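Local coordinates for uncharacterized protein PA2218 (Pseudomonas aeruginosa, PDB 2HDW) that is uncharacterised but has the alpha/beta-hydrolase fold and is probably a hydrolase, its substrate unknown, at residues N75-L81 / D149-D154; V126-F130 / A158-I162; S305-L311 / A331-L337; G183-N187 / I297-I301. All coordinates share one frame; numbering follows the deposited sequence.

Contact 1: residues N75-L81 / D149-D154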
loop_
_atom_site.group_PDB
_atom_site.type_symbol
_atom_site.label_atom_id
_atom_site.label_comp_id
_atom_site.label_asym_id
_atom_site.label_seq_id
_atom_site.Cartn_x
_atom_site.Cartn_y
_atom_site.Cartn_z
ATOM N N ASN A 75 15.996 -3.326 -1.171
ATOM C CA ASN A 75 15.681 -3.010 0.217
ATOM C C ASN A 75 16.765 -3.647 1.085
ATOM O O ASN A 75 17.635 -4.359 0.569
ATOM C CB ASN A 75 14.282 -3.495 0.625
ATOM C CG ASN A 75 14.121 -5.006 0.580
ATOM O OD1 ASN A 75 15.094 -5.761 0.620
ATOM N ND2 ASN A 75 12.869 -5.453 0.524
ATOM N N ARG A 76 16.724 -3.384 2.388
ATOM C CA ARG A 76 17.738 -3.907 3.305
ATOM C C ARG A 76 17.802 -5.424 3.393
ATOM O O ARG A 76 18.788 -5.988 3.871
ATOM C CB ARG A 76 17.527 -3.345 4.719
ATOM C CG ARG A 76 17.763 -1.850 4.857
ATOM C CD ARG A 76 17.751 -1.411 6.319
ATOM N NE ARG A 76 16.574 -1.895 7.035
ATOM C CZ ARG A 76 16.561 -2.976 7.808
ATOM N NH1 ARG A 76 17.668 -3.690 7.971
ATOM N NH2 ARG A 76 15.437 -3.349 8.413
ATOM N N TYR A 77 16.750 -6.090 2.940
ATOM C CA TYR A 77 16.729 -7.539 3.018
ATOM C C TYR A 77 17.197 -8.215 1.736
ATOM O O TYR A 77 17.080 -9.436 1.584
ATOM C CB TYR A 77 15.329 -8.000 3.434
ATOM C CG TYR A 77 14.945 -7.488 4.814
ATOM C CD1 TYR A 77 15.827 -7.609 5.894
ATOM C CD2 TYR A 77 13.701 -6.901 5.046
ATOM C CE1 TYR A 77 15.478 -7.158 7.171
ATOM C CE2 TYR A 77 13.339 -6.453 6.316
ATOM C CZ TYR A 77 14.231 -6.584 7.374
ATOM O OH TYR A 77 13.863 -6.162 8.634
ATOM N N GLY A 78 17.730 -7.406 0.821
ATOM C CA GLY A 78 18.258 -7.917 -0.435
ATOM C C GLY A 78 17.296 -8.102 -1.593
ATOM O O GLY A 78 17.654 -8.706 -2.603
ATOM N N ILE A 79 16.079 -7.591 -1.471
ATOM C CA ILE A 79 15.112 -7.744 -2.551
ATOM C C ILE A 79 15.068 -6.477 -3.396
ATOM O O ILE A 79 15.029 -5.369 -2.857
ATOM C CB ILE A 79 13.701 -8.041 -1.993
ATOM C CG1 ILE A 79 13.765 -9.270 -1.078
ATOM C CG2 ILE A 79 12.716 -8.281 -3.141
ATOM C CD1 ILE A 79 12.430 -9.671 -0.458
ATOM N N THR A 80 15.096 -6.650 -4.716
ATOM C CA THR A 80 15.047 -5.526 -5.646
ATOM C C THR A 80 13.598 -5.278 -6.046
ATOM O O THR A 80 12.904 -6.192 -6.500
ATOM C CB THR A 80 15.885 -5.814 -6.907
ATOM O OG1 THR A 80 17.255 -6.005 -6.530
ATOM C CG2 THR A 80 15.795 -4.650 -7.892
ATOM N N LEU A 81 13.144 -4.042 -5.862
ATOM C CA LEU A 81 11.770 -3.677 -6.178
ATOM C C LEU A 81 11.646 -2.882 -7.472
ATOM O O LEU A 81 12.574 -2.184 -7.875
ATOM C CB LEU A 81 11.177 -2.854 -5.032
ATOM C CG LEU A 81 11.344 -3.411 -3.616
ATOM C CD1 LEU A 81 10.772 -2.422 -2.614
ATOM C CD2 LEU A 81 10.645 -4.761 -3.494
ATOM N N ASP A 149 7.020 -6.961 8.458
ATOM C CA ASP A 149 8.387 -6.460 8.629
ATOM C C ASP A 149 8.975 -6.069 7.275
ATOM O O ASP A 149 9.358 -4.917 7.059
ATOM C CB ASP A 149 9.258 -7.541 9.277
ATOM C CG ASP A 149 10.645 -7.039 9.663
ATOM O OD1 ASP A 149 11.189 -6.167 8.961
ATOM O OD2 ASP A 149 11.208 -7.540 10.663
ATOM N N ILE A 150 9.035 -7.034 6.361
ATOM C CA ILE A 150 9.590 -6.797 5.037
ATOM C C ILE A 150 8.835 -5.708 4.278
ATOM O O ILE A 150 9.443 -4.876 3.607
ATOM C CB ILE A 150 9.589 -8.090 4.190
ATOM C CG1 ILE A 150 10.485 -9.144 4.853
ATOM C CG2 ILE A 150 10.085 -7.794 2.773
ATOM C CD1 ILE A 150 10.536 -10.485 4.105
ATOM N N ASN A 151 7.512 -5.703 4.390
ATOM C CA ASN A 151 6.724 -4.701 3.689
ATOM C C ASN A 151 6.940 -3.313 4.284
ATOM O O ASN A 151 6.963 -2.314 3.559
ATOM C CB ASN A 151 5.242 -5.098 3.692
ATOM C CG ASN A 151 4.956 -6.257 2.738
ATOM O OD1 ASN A 151 5.700 -6.477 1.778
ATOM N ND2 ASN A 151 3.878 -6.988 2.986
ATOM N N THR A 152 7.109 -3.237 5.599
ATOM C CA THR A 152 7.370 -1.940 6.213
ATOM C C THR A 152 8.709 -1.462 5.642
ATOM O O THR A 152 8.866 -0.295 5.291
ATOM C CB THR A 152 7.433 -2.054 7.751
ATOM O OG1 THR A 152 6.118 -2.331 8.255
ATOM C CG2 THR A 152 7.952 -0.766 8.367
ATOM N N GLU A 153 9.664 -2.381 5.526
ATOM C CA GLU A 153 10.980 -2.060 4.968
ATOM C C GLU A 153 10.873 -1.567 3.512
ATOM O O GLU A 153 11.585 -0.638 3.111
ATOM C CB GLU A 153 11.891 -3.293 5.050
ATOM C CG GLU A 153 13.143 -3.257 4.170
ATOM C CD GLU A 153 14.015 -2.027 4.394
ATOM O OE1 GLU A 153 14.076 -1.522 5.535
ATOM O OE2 GLU A 153 14.660 -1.572 3.422
ATOM N N ASP A 154 9.978 -2.168 2.732
ATOM C CA ASP A 154 9.801 -1.766 1.331
ATOM C C ASP A 154 9.551 -0.266 1.205
ATOM O O ASP A 154 10.068 0.392 0.305
ATOM C CB ASP A 154 8.621 -2.501 0.685
ATOM C CG ASP A 154 8.902 -3.968 0.419
ATOM O OD1 ASP A 154 10.077 -4.341 0.220
ATOM O OD2 ASP A 154 7.931 -4.755 0.383
HETATM O O HOH W 1 13.043 -1.894 7.894
#

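Contact 2: residues V126-F130 / A158-I162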
loop_
_atom_site.group_PDB
_atom_site.type_symbol
_atom_site.label_atom_id
_atom_site.label_comp_id
_atom_site.label_asym_id
_atom_site.label_seq_id
_atom_site.Cartn_x
_atom_site.Cartn_y
_atom_site.Cartn_z
ATOM N N VAL A 126 7.325 15.070 -6.903
ATOM C CA VAL A 126 8.026 14.006 -7.609
ATOM C C VAL A 126 7.431 12.794 -6.899
ATOM O O VAL A 126 7.426 12.758 -5.673
ATOM C CB VAL A 126 9.542 14.043 -7.353
ATOM C CG1 VAL A 126 10.169 12.735 -7.802
ATOM C CG2 VAL A 126 10.171 15.214 -8.093
ATOM N N THR A 127 6.927 11.814 -7.642
ATOM C CA THR A 127 6.305 10.661 -6.997
ATOM C C THR A 127 6.782 9.300 -7.468
ATOM O O THR A 127 7.354 9.154 -8.550
ATOM C CB THR A 127 4.778 10.711 -7.148
ATOM O OG1 THR A 127 4.435 10.605 -8.534
ATOM C CG2 THR A 127 4.233 12.022 -6.593
ATOM N N LEU A 128 6.508 8.296 -6.644
ATOM C CA LEU A 128 6.924 6.937 -6.931
ATOM C C LEU A 128 5.899 5.919 -6.417
ATOM O O LEU A 128 5.508 5.959 -5.249
ATOM C CB LEU A 128 8.284 6.704 -6.267
ATOM C CG LEU A 128 9.080 5.418 -6.477
ATOM C CD1 LEU A 128 9.469 5.277 -7.946
ATOM C CD2 LEU A 128 10.328 5.463 -5.603
ATOM N N ALA A 129 5.457 5.027 -7.300
ATOM C CA ALA A 129 4.518 3.962 -6.948
ATOM C C ALA A 129 5.335 2.687 -7.155
ATOM O O ALA A 129 5.883 2.465 -8.236
ATOM C CB ALA A 129 3.298 3.984 -7.882
ATOM N N PHE A 130 5.425 1.851 -6.125
ATOM C CA PHE A 130 6.234 0.644 -6.208
ATOM C C PHE A 130 5.494 -0.663 -5.969
ATOM O O PHE A 130 4.422 -0.692 -5.363
ATOM C CB PHE A 130 7.372 0.742 -5.193
ATOM C CG PHE A 130 6.903 0.721 -3.763
ATOM C CD1 PHE A 130 6.648 -0.490 -3.116
ATOM C CD2 PHE A 130 6.678 1.912 -3.072
ATOM C CE1 PHE A 130 6.174 -0.516 -1.803
ATOM C CE2 PHE A 130 6.203 1.901 -1.759
ATOM C CZ PHE A 130 5.951 0.683 -1.123
ATOM N N ALA A 158 11.946 2.483 -0.693
ATOM C CA ALA A 158 11.456 3.388 -1.728
ATOM C C ALA A 158 11.907 4.810 -1.403
ATOM O O ALA A 158 12.283 5.572 -2.298
ATOM C CB ALA A 158 9.932 3.318 -1.818
ATOM N N VAL A 159 11.881 5.166 -0.121
ATOM C CA VAL A 159 12.320 6.490 0.298
ATOM C C VAL A 159 13.819 6.605 0.012
ATOM O O VAL A 159 14.306 7.673 -0.368
ATOM C CB VAL A 159 12.045 6.725 1.800
ATOM C CG1 VAL A 159 12.687 8.030 2.257
ATOM C CG2 VAL A 159 10.536 6.774 2.041
ATOM N N ASP A 160 14.547 5.501 0.193
ATOM C CA ASP A 160 15.983 5.483 -0.084
ATOM C C ASP A 160 16.248 5.931 -1.525
ATOM O O ASP A 160 17.142 6.739 -1.787
ATOM C CB ASP A 160 16.564 4.069 0.071
ATOM C CG ASP A 160 16.802 3.672 1.518
ATOM O OD1 ASP A 160 16.622 4.509 2.427
ATOM O OD2 ASP A 160 17.186 2.501 1.741
ATOM N N PHE A 161 15.473 5.390 -2.458
ATOM C CA PHE A 161 15.658 5.707 -3.867
ATOM C C PHE A 161 15.227 7.107 -4.259
ATOM O O PHE A 161 16.001 7.861 -4.844
ATOM C CB PHE A 161 14.916 4.701 -4.748
ATOM C CG PHE A 161 15.084 4.960 -6.218
ATOM C CD1 PHE A 161 16.230 4.543 -6.882
ATOM C CD2 PHE A 161 14.117 5.666 -6.925
ATOM C CE1 PHE A 161 16.414 4.826 -8.233
ATOM C CE2 PHE A 161 14.291 5.957 -8.276
ATOM C CZ PHE A 161 15.443 5.535 -8.929
ATOM N N ILE A 162 13.986 7.451 -3.942
ATOM C CA ILE A 162 13.455 8.760 -4.289
ATOM C C ILE A 162 14.342 9.875 -3.727
ATOM O O ILE A 162 14.492 10.926 -4.347
ATOM C CB ILE A 162 11.986 8.896 -3.790
ATOM C CG1 ILE A 162 11.247 9.957 -4.607
ATOM C CG2 ILE A 162 11.953 9.255 -2.308
ATOM C CD1 ILE A 162 9.739 9.801 -4.569
#

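Contact 3: residues S305-L311 / A331-L337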
loop_
_atom_site.group_PDB
_atom_site.type_symbol
_atom_site.label_atom_id
_atom_site.label_comp_id
_atom_site.label_asym_id
_atom_site.label_seq_id
_atom_site.Cartn_x
_atom_site.Cartn_y
_atom_site.Cartn_z
ATOM N N SER A 305 4.748 11.666 15.937
ATOM C CA SER A 305 4.723 13.048 16.430
ATOM C C SER A 305 6.167 13.410 16.790
ATOM O O SER A 305 6.936 12.541 17.205
ATOM C CB SER A 305 3.834 13.148 17.672
ATOM O OG SER A 305 3.876 14.451 18.239
ATOM N N PRO A 306 6.550 14.697 16.677
ATOM C CA PRO A 306 5.806 15.892 16.255
ATOM C C PRO A 306 5.379 15.957 14.787
ATOM O O PRO A 306 4.701 16.907 14.392
ATOM C CB PRO A 306 6.757 17.045 16.603
ATOM C CG PRO A 306 7.668 16.465 17.631
ATOM C CD PRO A 306 7.898 15.072 17.128
ATOM N N ARG A 307 5.786 14.987 13.974
ATOM C CA ARG A 307 5.397 14.983 12.556
ATOM C C ARG A 307 3.890 14.726 12.456
ATOM O O ARG A 307 3.337 13.972 13.250
ATOM C CB ARG A 307 6.180 13.914 11.791
ATOM C CG ARG A 307 7.667 14.226 11.667
ATOM C CD ARG A 307 8.456 12.997 11.243
ATOM N NE ARG A 307 8.406 11.946 12.261
ATOM C CZ ARG A 307 8.755 10.679 12.045
ATOM N NH1 ARG A 307 9.175 10.300 10.845
ATOM N NH2 ARG A 307 8.682 9.790 13.029
ATOM N N PRO A 308 3.216 15.337 11.462
ATOM C CA PRO A 308 1.774 15.222 11.226
ATOM C C PRO A 308 1.245 13.992 10.490
ATOM O O PRO A 308 1.889 13.458 9.585
ATOM C CB PRO A 308 1.470 16.496 10.459
ATOM C CG PRO A 308 2.656 16.567 9.538
ATOM C CD PRO A 308 3.829 16.236 10.467
ATOM N N ILE A 309 0.042 13.579 10.887
ATOM C CA ILE A 309 -0.647 12.440 10.286
ATOM C C ILE A 309 -2.039 12.874 9.844
ATOM O O ILE A 309 -2.747 13.554 10.586
ATOM C CB ILE A 309 -0.870 11.287 11.283
ATOM C CG1 ILE A 309 0.457 10.777 11.840
ATOM C CG2 ILE A 309 -1.598 10.151 10.591
ATOM C CD1 ILE A 309 0.265 9.725 12.911
ATOM N N LEU A 310 -2.421 12.483 8.633
ATOM C CA LEU A 310 -3.748 12.785 8.110
ATOM C C LEU A 310 -4.332 11.458 7.640
ATOM O O LEU A 310 -3.890 10.904 6.636
ATOM C CB LEU A 310 -3.671 13.764 6.930
ATOM C CG LEU A 310 -4.979 13.937 6.138
ATOM C CD1 LEU A 310 -6.084 14.446 7.067
ATOM C CD2 LEU A 310 -4.773 14.903 4.979
ATOM N N LEU A 311 -5.297 10.926 8.377
ATOM C CA LEU A 311 -5.922 9.673 7.982
ATOM C C LEU A 311 -7.225 10.028 7.273
ATOM O O LEU A 311 -8.062 10.741 7.824
ATOM C CB LEU A 311 -6.191 8.796 9.208
ATOM C CG LEU A 311 -4.947 8.483 10.051
ATOM C CD1 LEU A 311 -4.833 9.520 11.158
ATOM C CD2 LEU A 311 -5.054 7.085 10.668
ATOM N N ALA A 331 -0.792 10.328 18.186
ATOM C CA ALA A 331 -0.641 11.534 18.993
ATOM C C ALA A 331 -0.706 12.747 18.072
ATOM O O ALA A 331 -0.491 12.622 16.870
ATOM C CB ALA A 331 0.702 11.507 19.721
ATOM N N GLU A 332 -1.011 13.917 18.627
ATOM C CA GLU A 332 -1.070 15.132 17.816
ATOM C C GLU A 332 0.355 15.439 17.359
ATOM O O GLU A 332 1.314 15.117 18.053
ATOM C CB GLU A 332 -1.619 16.308 18.634
ATOM C CG GLU A 332 -3.079 16.159 19.068
ATOM C CD GLU A 332 -4.068 16.275 17.916
ATOM O OE1 GLU A 332 -5.272 16.026 18.143
ATOM O OE2 GLU A 332 -3.652 16.619 16.788
ATOM N N PRO A 333 0.514 16.059 16.181
ATOM C CA PRO A 333 -0.556 16.480 15.269
ATOM C C PRO A 333 -1.168 15.337 14.463
ATOM O O PRO A 333 -0.459 14.584 13.788
ATOM C CB PRO A 333 0.139 17.508 14.384
ATOM C CG PRO A 333 1.534 16.965 14.293
ATOM C CD PRO A 333 1.832 16.511 15.700
ATOM N N LYS A 334 -2.490 15.216 14.537
ATOM C CA LYS A 334 -3.205 14.174 13.808
ATOM C C LYS A 334 -4.588 14.650 13.384
ATOM O O LYS A 334 -5.181 15.521 14.022
ATOM C CB LYS A 334 -3.350 12.918 14.673
ATOM C CG LYS A 334 -4.133 13.129 15.975
ATOM C CD LYS A 334 -4.267 11.827 16.769
ATOM C CE LYS A 334 -5.024 12.040 18.076
ATOM N NZ LYS A 334 -5.192 10.781 18.874
ATOM N N GLU A 335 -5.093 14.090 12.291
ATOM C CA GLU A 335 -6.424 14.439 11.827
ATOM C C GLU A 335 -7.089 13.268 11.136
ATOM O O GLU A 335 -6.477 12.589 10.312
ATOM C CB GLU A 335 -6.403 15.614 10.842
ATOM C CG GLU A 335 -7.817 15.997 10.394
ATOM C CD GLU A 335 -7.848 16.987 9.245
ATOM O OE1 GLU A 335 -6.967 17.870 9.190
ATOM O OE2 GLU A 335 -8.765 16.887 8.402
ATOM N N LEU A 336 -8.345 13.033 11.490
ATOM C CA LEU A 336 -9.128 11.983 10.861
ATOM C C LEU A 336 -10.128 12.709 9.966
ATOM O O LEU A 336 -11.014 13.406 10.449
ATOM C CB LEU A 336 -9.858 11.138 11.907
ATOM C CG LEU A 336 -10.908 10.171 11.343
ATOM C CD1 LEU A 336 -10.333 9.381 10.169
ATOM C CD2 LEU A 336 -11.378 9.234 12.457
ATOM N N LEU A 337 -9.959 12.561 8.659
ATOM C CA LEU A 337 -10.829 13.212 7.690
ATOM C C LEU A 337 -11.792 12.200 7.086
ATOM O O LEU A 337 -11.377 11.274 6.393
ATOM C CB LEU A 337 -9.976 13.842 6.586
ATOM C CG LEU A 337 -10.661 14.604 5.452
ATOM C CD1 LEU A 337 -11.485 15.768 6.006
ATOM C CD2 LEU A 337 -9.584 15.118 4.497
HETATM O O HOH W 2 1.716 12.488 14.965
#

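Contact 4: residues G183-N187 / I297-I301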
loop_
_atom_site.group_PDB
_atom_site.type_symbol
_atom_site.label_atom_id
_atom_site.label_comp_id
_atom_site.label_asym_id
_atom_site.label_seq_id
_atom_site.Cartn_x
_atom_site.Cartn_y
_atom_site.Cartn_z
ATOM N N GLY A 183 -1.520 1.019 6.920
ATOM C CA GLY A 183 -0.959 0.558 8.177
ATOM C C GLY A 183 0.555 0.471 8.090
ATOM O O GLY A 183 1.262 0.836 9.029
ATOM N N MET A 184 1.058 -0.012 6.955
ATOM C CA MET A 184 2.499 -0.131 6.753
ATOM C C MET A 184 3.163 1.252 6.688
ATOM O O MET A 184 4.294 1.423 7.142
ATOM C CB MET A 184 2.801 -0.912 5.466
ATOM C CG MET A 184 3.384 -2.330 5.672
ATOM S SD MET A 184 2.232 -3.592 6.316
ATOM C CE MET A 184 1.325 -4.013 4.800
ATOM N N ALA A 185 2.462 2.233 6.124
ATOM C CA ALA A 185 3.008 3.584 6.020
ATOM C C ALA A 185 3.214 4.181 7.411
ATOM O O ALA A 185 4.271 4.732 7.704
ATOM C CB ALA A 185 2.076 4.481 5.193
ATOM N N LEU A 186 2.208 4.067 8.269
ATOM C CA LEU A 186 2.315 4.595 9.630
ATOM C C LEU A 186 3.422 3.860 10.374
ATOM O O LEU A 186 4.169 4.461 11.149
ATOM C CB LEU A 186 0.986 4.425 10.376
ATOM C CG LEU A 186 -0.182 5.239 9.816
ATOM C CD1 LEU A 186 -1.492 4.797 10.457
ATOM C CD2 LEU A 186 0.075 6.721 10.066
ATOM N N ASN A 187 3.531 2.558 10.123
ATOM C CA ASN A 187 4.545 1.729 10.768
ATOM C C ASN A 187 5.944 2.185 10.359
ATOM O O ASN A 187 6.843 2.279 11.194
ATOM C CB ASN A 187 4.362 0.260 10.375
ATOM C CG ASN A 187 4.998 -0.697 11.370
ATOM O OD1 ASN A 187 5.730 -1.620 10.989
ATOM N ND2 ASN A 187 4.712 -0.495 12.649
ATOM N N ILE A 297 1.928 -4.294 13.888
ATOM C CA ILE A 297 2.539 -3.058 13.433
ATOM C C ILE A 297 1.909 -1.946 14.271
ATOM O O ILE A 297 1.018 -2.209 15.083
ATOM C CB ILE A 297 2.240 -2.781 11.944
ATOM C CG1 ILE A 297 0.731 -2.811 11.704
ATOM C CG2 ILE A 297 2.970 -3.810 11.074
ATOM C CD1 ILE A 297 0.296 -2.177 10.385
ATOM N N LEU A 298 2.389 -0.720 14.080
ATOM C CA LEU A 298 1.882 0.468 14.778
ATOM C C LEU A 298 2.186 0.578 16.268
ATOM O O LEU A 298 1.628 1.440 16.953
ATOM C CB LEU A 298 0.369 0.589 14.575
ATOM C CG LEU A 298 -0.145 0.504 13.137
ATOM C CD1 LEU A 298 -1.652 0.758 13.129
ATOM C CD2 LEU A 298 0.573 1.512 12.262
ATOM N N THR A 299 3.077 -0.267 16.779
ATOM C CA THR A 299 3.413 -0.203 18.196
ATOM C C THR A 299 3.897 1.188 18.591
ATOM O O THR A 299 3.522 1.718 19.641
ATOM C CB THR A 299 4.525 -1.207 18.561
ATOM O OG1 THR A 299 4.102 -2.529 18.218
ATOM C CG2 THR A 299 4.821 -1.161 20.063
ATOM N N TYR A 300 4.726 1.776 17.735
ATOM C CA TYR A 300 5.312 3.083 17.998
ATOM C C TYR A 300 4.670 4.238 17.233
ATOM O O TYR A 300 5.317 5.254 16.953
ATOM C CB TYR A 300 6.806 2.999 17.692
ATOM C CG TYR A 300 7.485 1.911 18.500
ATOM C CD1 TYR A 300 7.832 2.129 19.830
ATOM C CD2 TYR A 300 7.726 0.644 17.955
ATOM C CE1 TYR A 300 8.401 1.124 20.605
ATOM C CE2 TYR A 300 8.295 -0.378 18.723
ATOM C CZ TYR A 300 8.628 -0.124 20.053
ATOM O OH TYR A 300 9.176 -1.108 20.844
ATOM N N ILE A 301 3.385 4.096 16.928
ATOM C CA ILE A 301 2.661 5.115 16.183
ATOM C C ILE A 301 2.715 6.513 16.805
ATOM O O ILE A 301 2.705 7.511 16.089
ATOM C CB ILE A 301 1.187 4.684 15.981
ATOM C CG1 ILE A 301 0.489 5.657 15.034
ATOM C CG2 ILE A 301 0.473 4.594 17.331
ATOM C CD1 ILE A 301 -0.900 5.220 14.628
#

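Contact 1: residues N75-L81 / D149-D154
Glu153, on helix 148-164, reaches up into the type I turn Asn75-Gly78 and meets three of its residues in succession. Its CB lies 3.7 Å from Tyr77 CE2, and its CG touches Asn75 CB and Tyr77 CD2. CG leaves anti to the backbone N (chi1 163°) and the chain then bends at chi2, which swings the carboxylate over toward Arg76. There OE2 takes the backbone N-H of Arg76 at 2.9 Å in an almost straight bond (175°), while OE1 forms a salt bridge with Arg76 NE, also 2.9 Å. Both donors come from above the carboxylate plane, and the guanidinium stands nearly perpendicular to it. A water accepts from Arg76 NH2 and donates to Glu153 OE1, closing a small ring beside the salt bridge. One turn back along the helix, Asp149 OD1 accepts from Tyr77 OH at 2.7 Å on its syn side, somewhat out of the carboxylate plane, at the edge of the ring. Tyr77 CD2 also touches Ile150 CG1 at 3.9 Å, obliquely to the ring. At the inner end, Asn75 ND2 donates to Asp154 OD1 at 3.0 Å within the amide plane; Ser133 OG also bonds this oxygen. Three acidic side chains thus hold the hairpin turn between strands 66-74 and 80-88 to the helix, with both Glu153 oxygens engaged, a setting likely to keep that carboxylate ionised.

Contact 2: residues V126-F130 / A158-I162
Val126 opens the contact loosely: its CG1 is 4.4 Å from CG1 of Ile162, while its carbonyl O lies beside CD1 of the same isoleucine. Thr127 turns to the other side of the sheet, where its OG1 bonds to Ala117 O of helix 112-122, and only its backbone C comes near Ile162 CD1. Leu128 makes the central contact. Its CB meets Ile162 CD1 at 3.8 Å, and with CG anti to the backbone N (chi1 -174°) its CD2 is carried outward to the helix. This methyl touches both the Ala158 carbonyl O (3.8 Å) and CD2 of the Phe161 ring (4.0 Å). Ala129 again faces away, following the strand alternation. At the end of the strand Phe130 meets the Ala158 methyl obliquely through CD2 and CE2 (CD2 to CB 3.8 Å). No hydrogen bond joins the two segments. The helix runs 144° to the strand at an axis distance of 9.7 Å, the layering expected of a helix on a beta sheet. Strand 126-130 lies between 80-88 and 96-102; Phe73 of strand 66-74 meets Phe161, and Phe155 and Trp181 pack edge-to-face with Phe130, so helices 148-164 and 180-191 share this face.

Contact 3: residues S305-L311 / A331-L337
Ser305 meets Glu332 because its OG stands opposite the backbone N about the CA-CB bond (chi1 175°), pointing across the gap to donate to Glu332 O at 2.7 Å, in the carbonyl plane. The same kind of torsion sets the other side-chain pair: Leu310 (chi1 169°) and Glu335 (chi1 -178°) lie side by side and point the same way, and Leu310 CD1 runs along the Glu335 side chain from CB to the carboxylate carbon CD (3.8 Å). Beyond it, Leu310 CD1 also touches Leu337 CB. Before the strands begin, the two segments meet through prolines. The Pro333 ring, which follows a cis peptide, sets CG and CD against the carbonyl O of Pro306 (3.2 Å from CG), itself preceded by a cis peptide, and packs its CG on Pro308 CB at 3.9 Å. A water lies within hydrogen-bonding distance of Arg307 O and Ala331 O and bridges the two loops. From there the backbones form a parallel ladder: Ile309 N to Pro333 O, Glu335 N to Ile309 O (2.9 Å), Leu311 N to Glu335 O (2.8 Å) and Leu337 N to Leu311 O (2.8 Å). Ile309, Leu311, Lys334 and Leu336 share one face, Leu310 and Glu335 the other. This is the last beta-alpha-beta unit of the sheet, with helix 320-329 as its crossover covering Leu311 and Leu336. Helix 356-366 packs on the opposite face at Pro308 and Leu310, where its Arg358 forms a salt bridge with Glu335. Strand 197-201 continues the sheet beyond 309-314, whereas 334-339 is its outermost strand.

Contact 4: residues G183-N187 / I297-I301
Ile297 and Leu298 press their terminal methyls onto the bare backbone at Gly183. Ile297 CD1 comes within 3.4 Å of Gly183 O, and Leu298 CD2 approaches the same oxygen at 3.4 Å. Because Gly183 has no side chain, Ile297 can lie directly on the helix backbone here and extend toward Met184 N. Leu298 CD2 is also pushed hard against Leu186 CB, at 3.5 Å, closer than carbons usually pack. Next along the helix, the Asn187 side chain lies obliquely across Ile297: its CG is 3.5 Å from Ile297 CB, with Ile297 CG2 beside it. On the neighbouring residue, Leu186 and Ile301 touch through their CD1 methyls at 4.2 Å. The torsion of Ile297 puts CG1 between the backbone N and the carbonyl carbon (chi1 54°), which sends CD1 toward Gly183 while CG2 stays by Asn187. Leu298 has a positive phi (70°), and it starts a type I turn to Ile301, closed by the bond from Ile301 N to Leu298 O; this reversal brings Ile301 back over Leu186. Around this core, Pro148 of helix 148-164 touches Ile297, Asp205 touches both Ile297 and Leu298, and Met203 with Val198 and Thr200 of strand 197-201 packs on Leu186. The helix directly follows strand 173-178, the position of the helix after the nucleophile elbow in this fold. The irregular 297-301 loop thus meets that helix through close-fitting aliphatic methyls and the Asn187 side chain.

Overall arrangement
All four contacts belong to one alpha/beta-hydrolase fold; contacts 1 to 3 reach its mixed sheet, and contact 4 lies on a helix beside it. Contacts 1 and 2 share helix 148-164: contact 2 is its buried seat on the sheet, made without a hydrogen bond, whereas contact 1 is partly exposed and joins it to a turn by charge and hydrogen bonds. They meet where Asp154 packs on Phe130. Contact 4, buried like contact 2, uses helix 180-191, and its Met184 packs on Asn151 and Thr152 of contact 1. On its other side Leu186 touches Ile309 and Leu311 of contact 3. That contact, at the sheet's edge, alone consists chiefly of strand-to-strand backbone bonds.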